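Local atomic coordinates of Emp47p (form2) (Saccharomyces cerevisiae, PDB entry 2A6Z), a protein that serves as a calcium-independent cargo receptor in the secretory pathway, using a lectin-like carbohydrate recognition domain to take part in glycoprotein secretion. Residues 161-166 and 186-191; 28-33 and 98-103; 123-128 and 136-141. All coordinates share one frame; numbering follows the deposited sequence.

In the single beta-sandwich domain of this legume-like lectin, the chain closes contact 2 first, then contact 3, then contact 1. Contacts 2 and 3 both reach one seven-stranded sheet, through its outermost strand 26-30 and through strand 121-128. Contact 1 starts from strand 153-164 of the facing sheet. Contacts 1 and 2 lie on opposite sides of the chain's centre, their own centres about 25 Å apart. Contact 3 stands about 19 Å, centre to centre, from each of them and touches both: L126 packs on V186, and I138 meets L98 and Y99. Together they illustrate how loops and turns of a sandwich are pinned to its strands.

Contact 1: residues 161-166 and 186-191; sequences VTYDLE and VRFPSG
Y163 and F188 mark the closest passage of the two backbones, yet their CA atoms remain 9.2 Å apart, a gap that side chains must bridge. Residues 161-164 end strand 153-164, while 186-191 run without regular structure. The phenol of Y163 reaches across with CG anti to the backbone N (chi1 -175°), which carries its hydroxyl up to the loop backbone. There OH accepts from the backbone N of F188 at 3.1 Å, a bent bond of 140°. The carbonyl O of V186 lies near the plane of the ring, at its edge, and makes at most a weak bond with the hydroxyl. A water 2.6 Å from Y163 OH donates to F188 O, so both backbone polar groups of F188 are engaged around one phenol oxygen.

The rings add an edge-to-face, T-shaped stack with planes 73° apart. F188 CD2 points at the middle of the Y163 face, 3.6 Å above it. F188 thus meets Y163 with its edge, while CG1 of V186, from its own loop, sits over the centre of one of its faces; it also meets F86 edge-to-face and touches L108, both from strands of the opposite sheet. The loop carries the chain from strand 178-183 to strand 192-200, hence from one sheet to the other, and this aromatic cluster ties that crossing to the beta sandwich of the legume-like lectin fold.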
loop_
_atom_site.group_PDB
_atom_site.type_symbol
_atom_site.label_atom_id
_atom_site.label_comp_id
_atom_site.label_asym_id
_atom_site.label_seq_id
_atom_site.Cartn_x
_atom_site.Cartn_y
_atom_site.Cartn_z
ATOM N N VAL A 161 -6.614 6.195 -3.312
ATOM C CA VAL A 161 -5.747 7.315 -2.960
ATOM C C VAL A 161 -5.791 8.303 -4.099
ATOM O O VAL A 161 -5.529 7.946 -5.258
ATOM C CB VAL A 161 -4.280 6.849 -2.773
ATOM C CG1 VAL A 161 -3.435 8.004 -2.233
ATOM C CG2 VAL A 161 -4.232 5.625 -1.895
ATOM N N THR A 162 -6.128 9.567 -3.800
ATOM C CA THR A 162 -6.155 10.594 -4.818
ATOM C C THR A 162 -5.290 11.752 -4.376
ATOM O O THR A 162 -5.222 12.113 -3.212
ATOM C CB THR A 162 -7.595 11.099 -5.099
ATOM O OG1 THR A 162 -8.241 11.470 -3.880
ATOM C CG2 THR A 162 -8.427 10.031 -5.813
ATOM N N TYR A 163 -4.602 12.356 -5.375
ATOM C CA TYR A 163 -3.782 13.525 -5.133
ATOM C C TYR A 163 -4.137 14.554 -6.229
ATOM O O TYR A 163 -3.903 14.291 -7.417
ATOM C CB TYR A 163 -2.286 13.178 -5.166
ATOM C CG TYR A 163 -1.416 14.362 -4.804
ATOM C CD1 TYR A 163 -1.505 14.987 -3.556
ATOM C CD2 TYR A 163 -0.486 14.874 -5.706
ATOM C CE1 TYR A 163 -0.725 16.072 -3.200
ATOM C CE2 TYR A 163 0.307 15.950 -5.348
ATOM C CZ TYR A 163 0.193 16.567 -4.131
ATOM O OH TYR A 163 0.988 17.611 -3.738
ATOM N N ASP A 164 -4.765 15.633 -5.793
ATOM C CA ASP A 164 -5.431 16.547 -6.702
ATOM C C ASP A 164 -4.779 17.918 -6.692
ATOM O O ASP A 164 -5.036 18.770 -5.817
ATOM C CB ASP A 164 -6.931 16.673 -6.322
ATOM C CG ASP A 164 -7.736 17.391 -7.411
ATOM O OD1 ASP A 164 -7.120 17.887 -8.382
ATOM O OD2 ASP A 164 -8.960 17.427 -7.259
ATOM N N LEU A 165 -3.918 18.158 -7.695
ATOM C CA LEU A 165 -3.276 19.448 -7.839
ATOM C C LEU A 165 -4.257 20.528 -8.256
ATOM O O LEU A 165 -3.903 21.691 -8.105
ATOM C CB LEU A 165 -2.179 19.394 -8.942
ATOM C CG LEU A 165 -0.849 18.730 -8.590
ATOM C CD1 LEU A 165 -0.183 19.369 -7.341
ATOM C CD2 LEU A 165 -0.984 17.250 -8.434
ATOM N N GLU A 166 -5.431 20.127 -8.734
ATOM C CA GLU A 166 -6.455 21.092 -9.153
ATOM C C GLU A 166 -7.445 21.345 -8.000
ATOM O O GLU A 166 -8.471 22.019 -8.239
ATOM C CB GLU A 166 -7.217 20.536 -10.367
ATOM C CG GLU A 166 -6.415 20.558 -11.643
ATOM C CD GLU A 166 -5.333 19.482 -11.692
ATOM O OE1 GLU A 166 -5.699 18.277 -11.532
ATOM O OE2 GLU A 166 -4.148 19.814 -11.958
ATOM N N VAL A 186 0.318 18.218 2.547
ATOM C CA VAL A 186 1.381 17.490 1.872
ATOM C C VAL A 186 1.458 17.929 0.423
ATOM O O VAL A 186 0.516 17.724 -0.360
ATOM C CB VAL A 186 1.102 15.980 1.927
ATOM C CG1 VAL A 186 2.228 15.167 1.321
ATOM C CG2 VAL A 186 0.906 15.553 3.391
ATOM N N ARG A 187 2.566 18.588 0.072
ATOM C CA ARG A 187 2.808 19.008 -1.319
ATOM C C ARG A 187 3.975 18.187 -1.784
ATOM O O ARG A 187 5.143 18.522 -1.510
ATOM C CB ARG A 187 3.099 20.505 -1.462
ATOM C CG ARG A 187 1.921 21.327 -0.877
ATOM C CD ARG A 187 2.014 22.799 -1.194
ATOM N NE ARG A 187 3.163 23.436 -0.509
ATOM C CZ ARG A 187 3.389 24.732 -0.510
ATOM N NH1 ARG A 187 2.574 25.504 -1.213
ATOM N NH2 ARG A 187 4.400 25.300 0.102
ATOM N N PHE A 188 3.726 17.080 -2.455
ATOM C CA PHE A 188 4.779 16.207 -2.918
ATOM C C PHE A 188 5.646 16.907 -3.960
ATOM O O PHE A 188 5.121 17.534 -4.895
ATOM C CB PHE A 188 4.235 14.962 -3.606
ATOM C CG PHE A 188 3.516 13.991 -2.657
ATOM C CD1 PHE A 188 4.232 13.249 -1.730
ATOM C CD2 PHE A 188 2.147 13.803 -2.754
ATOM C CE1 PHE A 188 3.576 12.333 -0.912
ATOM C CE2 PHE A 188 1.486 12.906 -1.914
ATOM C CZ PHE A 188 2.199 12.164 -0.990
ATOM N N PRO A 189 6.962 16.808 -3.876
ATOM C CA PRO A 189 7.813 17.388 -4.930
ATOM C C PRO A 189 7.906 16.433 -6.108
ATOM O O PRO A 189 7.636 15.231 -6.064
ATOM C CB PRO A 189 9.179 17.518 -4.243
ATOM C CG PRO A 189 9.166 16.321 -3.297
ATOM C CD PRO A 189 7.758 16.206 -2.787
ATOM N N SER A 190 8.328 16.992 -7.246
ATOM C CA SER A 190 8.425 16.234 -8.467
ATOM C C SER A 190 9.597 15.254 -8.414
ATOM O O SER A 190 10.549 15.428 -7.666
ATOM C CB SER A 190 8.559 17.200 -9.668
ATOM O OG SER A 190 8.282 16.483 -10.848
ATOM N N GLY A 191 9.513 14.252 -9.211
ATOM C CA GLY A 191 10.568 13.252 -9.321
ATOM C C GLY A 191 9.951 11.910 -9.621
ATOM O O GLY A 191 8.769 11.762 -9.917
HETATM O O HOH W 1 2.656 18.588 -5.467
#

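Contact 2: residues 28-33 and 98-103; sequences TGEQAS and LYNGPV
E30 and N100 reach from two turns and run side by side with opposite headings, carboxylate and amide planes standing 77° apart. Their one direct bond runs from N100 ND2 to E30 OE1, 2.9 Å long and fairly straight at 159°. The acceptor lies close to the amide plane of N100, as suits an N-H pointing outward from it, whereas the donor reaches OE1 from above the carboxylate plane. Because the groups overlap as they pass, E30 CG also comes within 3.7 Å of N100 OD1. A bend at chi2 of E30 (70°) folds its carboxylate back over the start of its own turn.

Each end of the pair has further partners. The strongest polar partner of E30 lies outside the pair: S50 OG bonds to OE1, so that oxygen holds two bonds. OE2 forms a salt bridge with K96, and N100 ND2 also donates to G49 O. Such surroundings would probably favour the charged carboxylate.

E30 belongs to a type II' turn from G29 to A32 that overlaps the end of edge strand 26-30, and N100 to a type I' turn from L98 to G101 in the loop between strands 81-88 and 108-113. Strand 48-58 is the common neighbour: it pairs with strand 26-30, and N100 rests on its residues K48 and S50, while Y99 packs on Q109, L111 and D113 of strand 108-113.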
loop_
_atom_site.group_PDB
_atom_site.type_symbol
_atom_site.label_atom_id
_atom_site.label_comp_id
_atom_site.label_asym_id
_atom_site.label_seq_id
_atom_site.Cartn_x
_atom_site.Cartn_y
_atom_site.Cartn_z
ATOM N N THR A 28 7.606 -9.165 -8.084
ATOM C CA THR A 28 7.454 -9.717 -6.750
ATOM C C THR A 28 8.799 -9.820 -6.070
ATOM O O THR A 28 9.852 -9.962 -6.722
ATOM C CB THR A 28 6.783 -11.093 -6.763
ATOM O OG1 THR A 28 7.498 -11.956 -7.701
ATOM C CG2 THR A 28 5.336 -11.075 -7.203
ATOM N N GLY A 29 8.771 -9.788 -4.735
ATOM C CA GLY A 29 9.987 -9.942 -3.954
ATOM C C GLY A 29 9.697 -10.805 -2.736
ATOM O O GLY A 29 8.553 -10.978 -2.293
ATOM N N GLU A 30 10.783 -11.263 -2.156
ATOM C CA GLU A 30 10.749 -12.027 -0.921
ATOM C C GLU A 30 9.889 -13.241 -1.247
ATOM O O GLU A 30 10.189 -13.857 -2.294
ATOM C CB GLU A 30 10.429 -11.270 0.373
ATOM C CG GLU A 30 11.419 -10.167 0.639
ATOM C CD GLU A 30 11.297 -8.996 -0.345
ATOM O OE1 GLU A 30 10.123 -8.610 -0.524
ATOM O OE2 GLU A 30 12.334 -8.542 -0.836
ATOM N N GLN A 31 8.897 -13.577 -0.460
ATOM C CA GLN A 31 8.099 -14.748 -0.694
ATOM C C GLN A 31 6.733 -14.438 -1.265
ATOM O O GLN A 31 5.827 -15.276 -1.230
ATOM C CB GLN A 31 8.112 -15.613 0.558
ATOM C CG GLN A 31 9.487 -16.219 0.871
ATOM C CD GLN A 31 9.980 -17.252 -0.114
ATOM O OE1 GLN A 31 9.319 -18.270 -0.318
ATOM N NE2 GLN A 31 11.154 -16.933 -0.689
ATOM N N ALA A 32 6.541 -13.269 -1.863
ATOM C CA ALA A 32 5.294 -12.991 -2.578
ATOM C C ALA A 32 5.140 -13.898 -3.803
ATOM O O ALA A 32 6.099 -14.183 -4.486
ATOM C CB ALA A 32 5.290 -11.547 -3.057
ATOM N N SER A 33 3.924 -14.347 -4.087
ATOM C CA SER A 33 3.727 -15.293 -5.207
ATOM C C SER A 33 2.309 -15.136 -5.768
ATOM O O SER A 33 1.365 -14.914 -5.027
ATOM C CB SER A 33 3.922 -16.683 -4.672
ATOM O OG SER A 33 2.823 -17.295 -4.057
ATOM N N LEU A 98 10.782 -1.907 7.281
ATOM C CA LEU A 98 9.501 -1.378 7.776
ATOM C C LEU A 98 8.376 -2.080 7.022
ATOM O O LEU A 98 8.106 -1.777 5.866
ATOM C CB LEU A 98 9.483 0.141 7.533
ATOM C CG LEU A 98 8.170 0.857 7.955
ATOM C CD1 LEU A 98 7.868 0.594 9.430
ATOM C CD2 LEU A 98 8.319 2.327 7.641
ATOM N N TYR A 99 7.777 -3.106 7.675
ATOM C CA TYR A 99 6.759 -3.930 7.011
ATOM C C TYR A 99 7.263 -4.411 5.664
ATOM O O TYR A 99 6.520 -4.500 4.650
ATOM C CB TYR A 99 5.361 -3.188 6.835
ATOM C CG TYR A 99 4.832 -2.837 8.213
ATOM C CD1 TYR A 99 4.084 -3.756 8.930
ATOM C CD2 TYR A 99 5.151 -1.642 8.837
ATOM C CE1 TYR A 99 3.621 -3.477 10.197
ATOM C CE2 TYR A 99 4.706 -1.356 10.115
ATOM C CZ TYR A 99 3.944 -2.301 10.789
ATOM O OH TYR A 99 3.522 -1.964 12.073
ATOM N N ASN A 100 8.523 -4.857 5.619
ATOM C CA ASN A 100 9.162 -5.378 4.398
ATOM C C ASN A 100 9.262 -4.358 3.276
ATOM O O ASN A 100 9.402 -4.742 2.127
ATOM C CB ASN A 100 8.469 -6.678 3.961
ATOM C CG ASN A 100 9.315 -7.409 2.890
ATOM O OD1 ASN A 100 10.541 -7.577 3.090
ATOM N ND2 ASN A 100 8.685 -7.833 1.827
ATOM N N GLY A 101 9.276 -3.088 3.650
ATOM C CA GLY A 101 9.533 -1.962 2.801
ATOM C C GLY A 101 10.495 -0.987 3.481
ATOM O O GLY A 101 11.085 -1.321 4.507
ATOM N N PRO A 102 10.719 0.167 2.869
ATOM C CA PRO A 102 11.836 1.020 3.296
ATOM C C PRO A 102 11.548 1.840 4.535
ATOM O O PRO A 102 10.626 2.625 4.576
ATOM C CB PRO A 102 12.068 1.912 2.067
ATOM C CG PRO A 102 10.672 1.982 1.440
ATOM C CD PRO A 102 10.115 0.611 1.607
ATOM N N VAL A 103 12.429 1.724 5.551
ATOM C CA VAL A 103 12.267 2.487 6.799
ATOM C C VAL A 103 12.724 3.913 6.716
ATOM O O VAL A 103 12.310 4.761 7.511
ATOM C CB VAL A 103 12.996 1.718 7.952
ATOM C CG1 VAL A 103 14.512 1.835 7.855
ATOM C CG2 VAL A 103 12.540 2.192 9.337
#

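Contact 3: residues 123-128 and 136-141; sequences RGQLND and TKIYDQ
The guanidinium of R123 has Y139 CD1 over one face, 3.4 Å above its plane and off centre, near its margin. The ring of Y139 presents its edge here: R123 CD lies in the ring plane, and the two flat groups stand 75° apart, so the phenol is turned edge-on to the cation, unlike the face-on geometry of a cation-pi pair. One face of the same ring is taken by its sequence neighbour, with I138 CG2 centred 3.7 Å above it. R123 is extended from CG to NE, which brings its head alongside the weakly bonded helical turn at about 138-141. There it is held from outside the contact, NE by T121 OG1 and NH1 by S142 OG, while the hydroxyl of Y139 bonds to D113.

Two residues further along the strand, the side chain of Q125 runs roughly perpendicular to that of I138. Its NE2 donates to I138 O at 3.0 Å, with an N-H...O angle of 146° and the acceptor tilted out of the amide plane; NE2 also lies 3.4 Å from I138 CG1. The bend at chi2 (-71°) turns the amide toward the helix, and OE1 bonds to S142 OG, so both ends of the amide are engaged and its rotation is fixed. A water completes the join, accepting from L126 N at 2.9 Å and donating to Q141 O at 2.7 Å.

Strand 121-128 pairs antiparallel with the outermost strand 144-147, with backbone hydrogen bonds linking G124 to F143 and A144. The helical turn therefore lies within the connection between two adjacent strands, folded against the first of them, a local elaboration of the sheet edge in this concanavalin-like beta sandwich.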
loop_
_atom_site.group_PDB
_atom_site.type_symbol
_atom_site.label_atom_id
_atom_site.label_comp_id
_atom_site.label_asym_id
_atom_site.label_seq_id
_atom_site.Cartn_x
_atom_site.Cartn_y
_atom_site.Cartn_z
ATOM N N ARG A 123 -3.582 4.105 8.356
ATOM C CA ARG A 123 -2.848 5.272 8.802
ATOM C C ARG A 123 -1.953 5.786 7.679
ATOM O O ARG A 123 -1.332 5.009 6.931
ATOM C CB ARG A 123 -1.939 4.906 9.985
ATOM C CG ARG A 123 -2.730 4.648 11.267
ATOM C CD ARG A 123 -1.892 3.883 12.312
ATOM N NE ARG A 123 -2.729 3.728 13.561
ATOM C CZ ARG A 123 -2.808 4.602 14.537
ATOM N NH1 ARG A 123 -2.119 5.758 14.510
ATOM N NH2 ARG A 123 -3.598 4.319 15.589
ATOM N N GLY A 124 -1.827 7.103 7.625
ATOM C CA GLY A 124 -0.832 7.752 6.727
ATOM C C GLY A 124 0.380 8.173 7.543
ATOM O O GLY A 124 0.278 8.750 8.628
ATOM N N GLN A 125 1.535 7.886 6.957
ATOM C CA GLN A 125 2.816 8.226 7.531
ATOM C C GLN A 125 3.673 8.953 6.450
ATOM O O GLN A 125 3.587 8.559 5.266
ATOM C CB GLN A 125 3.620 7.002 8.006
ATOM C CG GLN A 125 2.796 5.964 8.772
ATOM C CD GLN A 125 2.302 6.291 10.150
ATOM O OE1 GLN A 125 1.158 5.981 10.479
ATOM N NE2 GLN A 125 3.162 6.877 11.001
ATOM N N LEU A 126 4.458 9.919 6.865
ATOM C CA LEU A 126 5.343 10.649 5.926
ATOM C C LEU A 126 6.762 10.600 6.461
ATOM O O LEU A 126 7.002 10.626 7.654
ATOM C CB LEU A 126 4.955 12.123 5.858
ATOM C CG LEU A 126 3.582 12.367 5.239
ATOM C CD1 LEU A 126 3.051 13.711 5.683
ATOM C CD2 LEU A 126 3.640 12.156 3.709
ATOM N N ASN A 127 7.707 10.573 5.519
ATOM C CA ASN A 127 9.127 10.736 5.874
ATOM C C ASN A 127 9.815 11.363 4.679
ATOM O O ASN A 127 9.359 11.243 3.534
ATOM C CB ASN A 127 9.721 9.381 6.223
ATOM C CG ASN A 127 11.097 9.513 6.908
ATOM O OD1 ASN A 127 11.252 10.304 7.845
ATOM N ND2 ASN A 127 12.026 8.712 6.434
ATOM N N ASP A 128 10.947 12.025 4.931
ATOM C CA ASP A 128 11.636 12.782 3.888
ATOM C C ASP A 128 12.943 12.141 3.447
ATOM O O ASP A 128 13.765 12.792 2.779
ATOM C CB ASP A 128 11.892 14.242 4.336
ATOM C CG ASP A 128 12.808 14.366 5.517
ATOM O OD1 ASP A 128 13.419 13.319 5.911
ATOM O OD2 ASP A 128 13.008 15.487 6.028
ATOM N N THR A 136 8.961 2.715 17.039
ATOM C CA THR A 136 8.305 2.687 18.321
ATOM C C THR A 136 7.347 3.875 18.469
ATOM O O THR A 136 6.602 3.860 19.437
ATOM C CB THR A 136 9.291 2.711 19.507
ATOM O OG1 THR A 136 9.978 3.969 19.535
ATOM C CG2 THR A 136 10.335 1.622 19.351
ATOM N N LYS A 137 7.330 4.847 17.576
ATOM C CA LYS A 137 6.463 6.004 17.635
ATOM C C LYS A 137 5.462 6.082 16.466
ATOM O O LYS A 137 4.827 7.116 16.272
ATOM C CB LYS A 137 7.291 7.289 17.695
ATOM C CG LYS A 137 8.223 7.277 18.935
ATOM C CD LYS A 137 9.007 8.593 18.966
ATOM C CE LYS A 137 9.946 8.801 20.128
ATOM N NZ LYS A 137 9.466 8.347 21.436
ATOM N N ILE A 138 5.379 4.987 15.682
ATOM C CA ILE A 138 4.617 5.106 14.426
ATOM C C ILE A 138 3.174 5.543 14.659
ATOM O O ILE A 138 2.679 6.353 13.876
ATOM C CB ILE A 138 4.724 3.764 13.685
ATOM C CG1 ILE A 138 4.279 3.895 12.222
ATOM C CG2 ILE A 138 4.061 2.576 14.397
ATOM C CD1 ILE A 138 4.794 2.722 11.377
ATOM N N TYR A 139 2.518 5.034 15.709
ATOM C CA TYR A 139 1.101 5.380 15.857
ATOM C C TYR A 139 0.906 6.848 16.250
ATOM O O TYR A 139 -0.018 7.522 15.778
ATOM C CB TYR A 139 0.401 4.426 16.865
ATOM C CG TYR A 139 0.607 2.983 16.398
ATOM C CD1 TYR A 139 0.061 2.527 15.185
ATOM C CD2 TYR A 139 1.395 2.082 17.135
ATOM C CE1 TYR A 139 0.253 1.232 14.746
ATOM C CE2 TYR A 139 1.595 0.803 16.682
ATOM C CZ TYR A 139 1.033 0.385 15.488
ATOM O OH TYR A 139 1.267 -0.907 15.081
ATOM N N ASP A 140 1.812 7.344 17.080
ATOM C CA ASP A 140 1.722 8.780 17.439
ATOM C C ASP A 140 2.103 9.665 16.272
ATOM O O ASP A 140 1.648 10.844 16.211
ATOM C CB ASP A 140 2.628 9.049 18.607
ATOM C CG ASP A 140 2.034 9.891 19.665
ATOM O OD1 ASP A 140 2.531 9.988 20.786
ATOM O OD2 ASP A 140 1.104 10.600 19.227
ATOM N N GLN A 141 2.904 9.142 15.343
ATOM C CA GLN A 141 3.434 9.946 14.229
ATOM C C GLN A 141 2.555 9.873 12.991
ATOM O O GLN A 141 2.825 10.626 12.056
ATOM C CB GLN A 141 4.891 9.532 13.901
ATOM C CG GLN A 141 5.770 9.908 15.115
ATOM C CD GLN A 141 7.239 9.965 15.047
ATOM O OE1 GLN A 141 7.699 9.240 14.180
ATOM N NE2 GLN A 141 7.900 10.745 15.915
HETATM O O HOH W 2 4.027 10.834 9.611
#